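PDB 3G14: nitroreductase family protein from Clostridium novyi, which probably acts as an oxidoreductase of the nitroreductase family, whose members typically use FMN as the redox cofactor. Local coordinates for residues B[16-22]-B[150-156]; B[21-26]-B[117-121]. One frame throughout, in Å; residues are numbered along the deposited sequence.

Two contacts in this nitroreductase-type fold show how a loop and the helix that follows it can be held by neighbouring contacts. Interaction 1 pairs the loop 16-22 with segment 150-156, which runs on from strand 144-151; interaction 2, nested within it along the chain, sets the start of helix 24-35 against the turn after helix 99-117. They share Ala21 and Ile22, and their centres lie about 9 Å apart. A probable hydrogen bond joins them, Gly152 O to Gly121 N at 2.7 Å, while Phe17 CE1 packs on Gly121 O at 3.5 Å. An acetate ion, probably from the crystallisation liquor, lies about 3 Å from the Glu118 side chain in interaction 2.

Interaction 1 of 2, residues B[16-22]-B[150-156]; sequences KFEQTAI and PLGVPKD
The carbonyl oxygen of Val153 receives the amide of Glu18 and, more weakly, a CA-H...O contact from Phe17 CA. Glu18 N lies 2.8 Å from Val153 O and nearly in line with the C=O bond (170°). Running the other way, Lys155 N donates to Lys16 O over 2.9 Å. These two bonds bracket Phe17 and Pro154, the non-hydrogen-bonded pair of a single antiparallel beta bridge, a position in which a proline without an N-H costs no bond. Water 1 carries the pairing further: it accepts from Val153 N and donates to the carbonyl oxygens of Glu18 and Thr20.

On the inner side, Phe17 sets CG beside its backbone N (chi1 -68°), which brings the ring back against Gly152 and Pro150, although CB itself points away. Without a side chain, Gly152 lets the ring approach closely, Phe17 CD1 lying 3.4 Å from Gly152 CA, while Gly152 O sits at the ring edge, in plane. Farther along, Pro150 CB meets Phe17 CE2 at 3.8 Å, the two side chains crossing at about a right angle, and Ala74 of helix 70-77 touches both residues. Ile22 CD1 packs against Leu151 CD2 at 4.0 Å, beside Met80 of strand 80-86.

The outer side is more polar. Lys155 reaches in extended form across the Phe17 carbonyl, and Glu18, bent at chi2, lies obliquely against its aliphatic part; Glu18 OE1 and Lys155 NZ stay 5.0 Å apart, too far for a salt bridge. Direct amide bonds and one three-bonded water thus fix the backbones, apolar groups pack along the inner side, and any attraction between the outer charges is probably a modest addition.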
ATOM      1  N   LYS B  16     -12.151 -12.130  14.361  1.00 18.38           N
ATOM      2  CA  LYS B  16     -13.404 -12.402  15.025  1.00 21.84           C
ATOM      3  C   LYS B  16     -14.277 -11.173  14.936  1.00 19.51           C
ATOM      4  O   LYS B  16     -13.860 -10.074  15.307  1.00 18.48           O
ATOM      5  CB  LYS B  16     -13.152 -12.842  16.462  1.00 21.28           C
ATOM      6  CG  LYS B  16     -12.580 -14.263  16.476  1.00 25.57           C
ATOM      7  CD  LYS B  16     -12.174 -14.721  17.839  1.00 32.01           C
ATOM      8  CE  LYS B  16     -11.822 -16.220  17.813  1.00 40.19           C
ATOM      9  NZ  LYS B  16     -12.851 -17.087  17.114  1.00 43.69           N
ATOM     10  N   PHE B  17     -15.482 -11.403  14.426  1.00 19.87           N
ATOM     11  CA  PHE B  17     -16.399 -10.364  13.985  1.00 22.25           C
ATOM     12  C   PHE B  17     -17.808 -10.594  14.487  1.00 23.02           C
ATOM     13  O   PHE B  17     -18.253 -11.738  14.631  1.00 21.86           O
ATOM     14  CB  PHE B  17     -16.457 -10.337  12.462  1.00 22.18           C
ATOM     15  CG  PHE B  17     -15.197  -9.876  11.832  1.00 22.37           C
ATOM     16  CD1 PHE B  17     -14.915  -8.531  11.734  1.00 16.03           C
ATOM     17  CD2 PHE B  17     -14.286 -10.784  11.334  1.00 19.31           C
ATOM     18  CE1 PHE B  17     -13.775  -8.094  11.166  1.00 15.09           C
ATOM     19  CE2 PHE B  17     -13.138 -10.365  10.768  1.00 19.70           C
ATOM     20  CZ  PHE B  17     -12.849  -9.045  10.669  1.00 16.99           C
ATOM     21  N   GLU B  18     -18.511  -9.489  14.716  1.00 24.48           N
ATOM     22  CA  GLU B  18     -19.930  -9.523  15.011  1.00 26.36           C
ATOM     23  C   GLU B  18     -20.614  -9.740  13.664  1.00 26.32           C
ATOM     24  O   GLU B  18     -20.004  -9.519  12.623  1.00 21.47           O
ATOM     25  CB  GLU B  18     -20.401  -8.198  15.639  1.00 27.40           C
ATOM     26  CG  GLU B  18     -19.560  -7.660  16.817  1.00 29.58           C
ATOM     27  CD  GLU B  18     -19.751  -8.436  18.135  1.00 43.27           C
ATOM     28  OE1 GLU B  18     -20.279  -9.583  18.114  1.00 45.72           O
ATOM     29  OE2 GLU B  18     -19.356  -7.883  19.198  1.00 46.01           O
ATOM     30  N   GLN B  19     -21.868 -10.179  13.673  1.00 27.19           N
ATOM     31  CA  GLN B  19     -22.628 -10.320  12.418  1.00 28.59           C
ATOM     32  C   GLN B  19     -23.278  -8.993  11.966  1.00 26.56           C
ATOM     33  O   GLN B  19     -23.823  -8.916  10.866  1.00 27.38           O
ATOM     34  CB  GLN B  19     -23.652 -11.473  12.492  1.00 30.21           C
ATOM     35  CG  GLN B  19     -24.446 -11.574  13.786  1.00 37.13           C
ATOM     36  CD  GLN B  19     -25.486 -12.713  13.778  1.00 32.91           C
ATOM     37  OE1 GLN B  19     -25.447 -13.611  12.925  1.00 44.46           O
ATOM     38  NE2 GLN B  19     -26.410 -12.677  14.738  1.00 43.40           N
ATOM     39  N   THR B  20     -23.192  -7.963  12.806  1.00 23.84           N
ATOM     40  CA  THR B  20     -23.669  -6.611  12.477  1.00 25.24           C
ATOM     41  C   THR B  20     -23.431  -6.232  11.017  1.00 22.23           C
ATOM     42  O   THR B  20     -22.312  -6.297  10.534  1.00 20.75           O
ATOM     43  CB  THR B  20     -22.932  -5.567  13.325  1.00 27.58           C
ATOM     44  OG1 THR B  20     -23.039  -5.936  14.696  1.00 25.26           O
ATOM     45  CG2 THR B  20     -23.492  -4.148  13.100  1.00 22.55           C
ATOM     46  N   ALA B  21     -24.486  -5.814  10.334  1.00 20.81           N
ATOM     47  CA  ALA B  21     -24.373  -5.373   8.944  1.00 22.36           C
ATOM     48  C   ALA B  21     -23.510  -4.107   8.767  1.00 17.96           C
ATOM     49  O   ALA B  21     -23.542  -3.186   9.586  1.00 17.47           O
ATOM     50  CB  ALA B  21     -25.754  -5.128   8.376  1.00 22.71           C
ATOM     51  N   ILE B  22     -22.810  -4.057   7.651  1.00 16.96           N
ATOM     52  CA  ILE B  22     -21.980  -2.910   7.266  1.00 18.36           C
ATOM     53  C   ILE B  22     -22.893  -1.793   6.840  1.00 18.48           C
ATOM     54  O   ILE B  22     -23.877  -2.049   6.159  1.00 19.24           O
ATOM     55  CB  ILE B  22     -21.051  -3.270   6.075  1.00 20.42           C
ATOM     56  CG1 ILE B  22     -20.142  -4.462   6.431  1.00 22.74           C
ATOM     57  CG2 ILE B  22     -20.266  -2.030   5.584  1.00 14.78           C
ATOM     58  CD1 ILE B  22     -19.205  -4.234   7.570  1.00 20.85           C
ATOM     59  N   PRO B 150     -11.797  -9.901   5.066  1.00 16.32           N
ATOM     60  CA  PRO B 150     -13.114  -9.749   5.679  1.00 14.85           C
ATOM     61  C   PRO B 150     -13.318  -8.278   6.094  1.00 17.07           C
ATOM     62  O   PRO B 150     -12.366  -7.527   6.249  1.00 17.08           O
ATOM     63  CB  PRO B 150     -13.016 -10.599   6.945  1.00 15.91           C
ATOM     64  CG  PRO B 150     -11.503 -10.607   7.253  1.00 17.85           C
ATOM     65  CD  PRO B 150     -10.871 -10.681   5.927  1.00 15.45           C
ATOM     66  N   LEU B 151     -14.564  -7.902   6.279  1.00 17.55           N
ATOM     67  CA  LEU B 151     -14.920  -6.552   6.750  1.00 17.43           C
ATOM     68  C   LEU B 151     -16.054  -6.750   7.737  1.00 14.23           C
ATOM     69  O   LEU B 151     -17.074  -7.362   7.393  1.00 14.78           O
ATOM     70  CB  LEU B 151     -15.377  -5.690   5.572  1.00 16.85           C
ATOM     71  CG  LEU B 151     -15.590  -4.217   5.962  1.00 20.50           C
ATOM     72  CD1 LEU B 151     -14.213  -3.608   6.174  1.00 19.39           C
ATOM     73  CD2 LEU B 151     -16.400  -3.484   4.886  1.00 23.24           C
ATOM     74  N   GLY B 152     -15.885  -6.265   8.967  1.00 17.57           N
ATOM     75  CA  GLY B 152     -16.938  -6.394   9.975  1.00 19.08           C
ATOM     76  C   GLY B 152     -16.630  -5.568  11.219  1.00 16.20           C
ATOM     77  O   GLY B 152     -15.526  -5.073  11.409  1.00 15.98           O
ATOM     78  N   VAL B 153     -17.611  -5.445  12.084  1.00 18.27           N
ATOM     79  CA  VAL B 153     -17.326  -4.932  13.401  1.00 17.28           C
ATOM     80  C   VAL B 153     -16.558  -5.990  14.214  1.00 17.62           C
ATOM     81  O   VAL B 153     -17.014  -7.119  14.333  1.00 16.86           O
ATOM     82  CB  VAL B 153     -18.615  -4.589  14.124  1.00 18.78           C
ATOM     83  CG1 VAL B 153     -18.286  -4.051  15.502  1.00 20.39           C
ATOM     84  CG2 VAL B 153     -19.417  -3.616  13.279  1.00 19.15           C
ATOM     85  N   PRO B 154     -15.380  -5.652  14.752  1.00 20.97           N
ATOM     86  CA  PRO B 154     -14.700  -6.669  15.572  1.00 22.63           C
ATOM     87  C   PRO B 154     -15.455  -7.067  16.815  1.00 24.47           C
ATOM     88  O   PRO B 154     -16.135  -6.221  17.444  1.00 23.27           O
ATOM     89  CB  PRO B 154     -13.394  -5.983  15.978  1.00 22.86           C
ATOM     90  CG  PRO B 154     -13.191  -4.917  14.898  1.00 27.12           C
ATOM     91  CD  PRO B 154     -14.577  -4.428  14.640  1.00 22.11           C
ATOM     92  N   LYS B 155     -15.333  -8.339  17.180  1.00 23.04           N
ATOM     93  CA  LYS B 155     -15.747  -8.779  18.501  1.00 25.38           C
ATOM     94  C   LYS B 155     -14.840  -8.126  19.538  1.00 29.33           C
ATOM     95  O   LYS B 155     -13.645  -7.909  19.307  1.00 27.90           O
ATOM     96  CB  LYS B 155     -15.701 -10.298  18.639  1.00 26.73           C
ATOM     97  CG  LYS B 155     -16.765 -11.000  17.809  1.00 27.02           C
ATOM     98  CD  LYS B 155     -17.216 -12.291  18.442  1.00 34.73           C
ATOM     99  CE  LYS B 155     -18.191 -13.021  17.522  1.00 35.54           C
ATOM    100  NZ  LYS B 155     -18.607 -14.336  18.075  1.00 43.40           N
ATOM    101  N   ASP B 156     -15.425  -7.787  20.679  1.00 33.85           N
ATOM    102  CA  ASP B 156     -14.682  -7.123  21.759  1.00 38.65           C
ATOM    103  C   ASP B 156     -13.381  -7.854  22.109  1.00 41.32           C
ATOM    104  O   ASP B 156     -12.350  -7.229  22.334  1.00 41.64           O
ATOM    105  CB  ASP B 156     -15.568  -7.011  22.996  1.00 40.74           C
ATOM    106  CG  ASP B 156     -16.808  -6.138  22.765  1.00 44.66           C
ATOM    107  OD1 ASP B 156     -16.741  -5.190  21.949  1.00 52.43           O
ATOM    108  OD2 ASP B 156     -17.850  -6.402  23.410  1.00 50.25           O
TER
HETATM  109  O   HOH W   1     -19.905  -6.971  11.569  1.00 19.31           O

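Interaction 2 of 2, residues B[21-26]-B[117-121]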
ATOM      1  N   ALA B  21     -24.486  -5.814  10.334  1.00 20.81           N
ATOM      2  CA  ALA B  21     -24.373  -5.373   8.944  1.00 22.36           C
ATOM      3  C   ALA B  21     -23.510  -4.107   8.767  1.00 17.96           C
ATOM      4  O   ALA B  21     -23.542  -3.186   9.586  1.00 17.47           O
ATOM      5  CB  ALA B  21     -25.754  -5.128   8.376  1.00 22.71           C
ATOM      6  N   ILE B  22     -22.810  -4.057   7.651  1.00 16.96           N
ATOM      7  CA  ILE B  22     -21.980  -2.910   7.266  1.00 18.36           C
ATOM      8  C   ILE B  22     -22.893  -1.793   6.840  1.00 18.48           C
ATOM      9  O   ILE B  22     -23.877  -2.049   6.159  1.00 19.24           O
ATOM     10  CB  ILE B  22     -21.051  -3.270   6.075  1.00 20.42           C
ATOM     11  CG1 ILE B  22     -20.142  -4.462   6.431  1.00 22.74           C
ATOM     12  CG2 ILE B  22     -20.266  -2.030   5.584  1.00 14.78           C
ATOM     13  CD1 ILE B  22     -19.205  -4.234   7.570  1.00 20.85           C
ATOM     14  N   ASP B  23     -22.586  -0.561   7.241  1.00 19.40           N
ATOM     15  CA  ASP B  23     -23.366   0.596   6.791  1.00 18.27           C
ATOM     16  C   ASP B  23     -22.965   0.955   5.368  1.00 19.24           C
ATOM     17  O   ASP B  23     -21.785   1.186   5.105  1.00 17.56           O
ATOM     18  CB  ASP B  23     -23.136   1.790   7.720  1.00 17.98           C
ATOM     19  CG  ASP B  23     -23.822   1.632   9.082  1.00 27.50           C
ATOM     20  OD1 ASP B  23     -24.869   0.944   9.161  1.00 35.74           O
ATOM     21  OD2 ASP B  23     -23.324   2.220  10.075  1.00 31.92           O
ATOM     22  N   ARG B  24     -23.937   1.030   4.452  1.00 20.17           N
ATOM     23  CA  ARG B  24     -23.638   1.230   3.024  1.00 21.21           C
ATOM     24  C   ARG B  24     -22.809   2.497   2.769  1.00 21.24           C
ATOM     25  O   ARG B  24     -21.873   2.494   1.958  1.00 18.44           O
ATOM     26  CB  ARG B  24     -24.947   1.288   2.213  1.00 23.24           C
ATOM     27  CG  ARG B  24     -24.752   1.394   0.698  1.00 22.69           C
ATOM     28  CD  ARG B  24     -26.069   1.185  -0.054  1.00 26.31           C
ATOM     29  NE  ARG B  24     -25.850   1.123  -1.502  1.00 27.41           N
ATOM     30  CZ  ARG B  24     -25.709   2.193  -2.285  1.00 28.12           C
ATOM     31  NH1 ARG B  24     -25.770   3.423  -1.779  1.00 30.76           N
ATOM     32  NH2 ARG B  24     -25.513   2.044  -3.584  1.00 32.46           N
ATOM     33  N   ASP B  25     -23.168   3.583   3.454  1.00 19.55           N
ATOM     34  CA  ASP B  25     -22.470   4.858   3.309  1.00 20.53           C
ATOM     35  C   ASP B  25     -20.998   4.735   3.762  1.00 19.89           C
ATOM     36  O   ASP B  25     -20.082   5.275   3.117  1.00 16.85           O
ATOM     37  CB  ASP B  25     -23.177   5.934   4.119  1.00 21.45           C
ATOM     38  CG  ASP B  25     -22.995   5.754   5.621  1.00 27.71           C
ATOM     39  OD1 ASP B  25     -23.452   4.706   6.156  1.00 30.96           O
ATOM     40  OD2 ASP B  25     -22.364   6.646   6.254  1.00 35.04           O
ATOM     41  N   LYS B  26     -20.778   4.016   4.864  1.00 16.92           N
ATOM     42  CA  LYS B  26     -19.415   3.803   5.365  1.00 18.35           C
ATOM     43  C   LYS B  26     -18.608   2.973   4.380  1.00 20.39           C
ATOM     44  O   LYS B  26     -17.483   3.326   4.070  1.00 20.54           O
ATOM     45  CB  LYS B  26     -19.409   3.148   6.742  1.00 18.29           C
ATOM     46  CG  LYS B  26     -19.984   3.984   7.907  1.00 19.39           C
ATOM     47  CD  LYS B  26     -19.522   3.371   9.234  1.00 19.83           C
ATOM     48  CE  LYS B  26     -20.343   3.783  10.439  1.00 28.97           C
ATOM     49  NZ  LYS B  26     -21.042   5.045  10.250  1.00 27.22           N
ATOM     50  N   ASP B 117     -10.775   3.377  10.307  1.00 13.71           N
ATOM     51  CA  ASP B 117     -11.391   4.704  10.499  1.00 15.05           C
ATOM     52  C   ASP B 117     -12.909   4.666  10.687  1.00 16.09           C
ATOM     53  O   ASP B 117     -13.448   5.482  11.446  1.00 15.55           O
ATOM     54  CB  ASP B 117     -10.994   5.595   9.295  1.00 17.78           C
ATOM     55  CG  ASP B 117     -11.586   6.971   9.342  1.00 20.40           C
ATOM     56  OD1 ASP B 117     -11.262   7.724  10.266  1.00 18.88           O
ATOM     57  OD2 ASP B 117     -12.383   7.296   8.441  1.00 20.96           O
ATOM     58  N   GLU B 118     -13.589   3.771   9.973  1.00 16.47           N
ATOM     59  CA  GLU B 118     -15.060   3.641  10.025  1.00 18.17           C
ATOM     60  C   GLU B 118     -15.536   2.650  11.100  1.00 18.69           C
ATOM     61  O   GLU B 118     -16.737   2.418  11.241  1.00 20.62           O
ATOM     62  CB  GLU B 118     -15.619   3.239   8.646  1.00 17.70           C
ATOM     63  CG  GLU B 118     -15.341   4.216   7.491  1.00 17.74           C
ATOM     64  CD  GLU B 118     -15.872   5.619   7.685  1.00 30.73           C
ATOM     65  OE1 GLU B 118     -16.828   5.795   8.450  1.00 22.10           O
ATOM     66  OE2 GLU B 118     -15.329   6.540   7.024  1.00 29.33           O
ATOM     67  N   GLY B 119     -14.602   2.094  11.871  1.00 17.35           N
ATOM     68  CA  GLY B 119     -14.938   1.261  13.015  1.00 17.04           C
ATOM     69  C   GLY B 119     -15.090  -0.198  12.669  1.00 18.02           C
ATOM     70  O   GLY B 119     -15.750  -0.957  13.405  1.00 19.42           O
ATOM     71  N   TYR B 120     -14.468  -0.583  11.550  1.00 18.04           N
ATOM     72  CA  TYR B 120     -14.496  -1.949  11.049  1.00 17.34           C
ATOM     73  C   TYR B 120     -13.119  -2.608  11.100  1.00 18.06           C
ATOM     74  O   TYR B 120     -12.104  -1.979  10.849  1.00 23.06           O
ATOM     75  CB  TYR B 120     -15.045  -1.985   9.611  1.00 17.68           C
ATOM     76  CG  TYR B 120     -16.482  -1.503   9.472  1.00 13.41           C
ATOM     77  CD1 TYR B 120     -17.489  -2.005  10.287  1.00 15.93           C
ATOM     78  CD2 TYR B 120     -16.820  -0.566   8.498  1.00 20.21           C
ATOM     79  CE1 TYR B 120     -18.805  -1.555  10.156  1.00 18.80           C
ATOM     80  CE2 TYR B 120     -18.133  -0.109   8.348  1.00 20.59           C
ATOM     81  CZ  TYR B 120     -19.121  -0.603   9.184  1.00 18.29           C
ATOM     82  OH  TYR B 120     -20.415  -0.157   9.032  1.00 19.50           O
ATOM     83  N   GLY B 121     -13.119  -3.897  11.414  1.00 21.39           N
ATOM     84  CA  GLY B 121     -11.945  -4.745  11.347  1.00 20.77           C
ATOM     85  C   GLY B 121     -11.706  -5.302   9.935  1.00 17.64           C
ATOM     86  O   GLY B 121     -12.629  -5.477   9.158  1.00 16.14           O
TER
HETATM   87  O   HOH W   2     -21.952  -1.416  10.902  1.00 29.98           O
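Asp23 N donates to Tyr120 OH over 2.8 Å in an almost straight bond (178°), so the phenol oxygen accepts from a backbone amide just ahead of helix 24-35. Tyr120 carries CG beside its backbone N (chi1 -62°), which directs the ring and its hydroxyl to that amide. The ring is the tightly packed part. Ile22 CD1 lies over one face, 3.9 Å from the centroid of the Tyr120 ring in a CH-pi contact, and the carbonyl oxygen of Glu118 stands over the opposite face, likewise offset toward the rim. Lys26 CB comes up at the edge, 3.8 Å from Tyr120 CE2. Leu151 and Val153 also touch the tyrosine. Gly119, with its positive phi, forms a Schellman motif that ends helix 99-117 just before Tyr120.

Toward the exposed Ala21 and Asp23 and the end of Lys26, the contact is looser. Water 2 donates to Ala21 O and also bonds Tyr120 OH, 2.7 Å from it. Lys26 NZ remains 4.6 Å from Glu118 OE1, and its bridge to Asp23 OD2 is long at 3.6 Å. The phenol, held by an amide and a water, with Ile22 CD1 packed over one ring face, therefore probably does more to fix the helix start than the spread-out charges around Lys26.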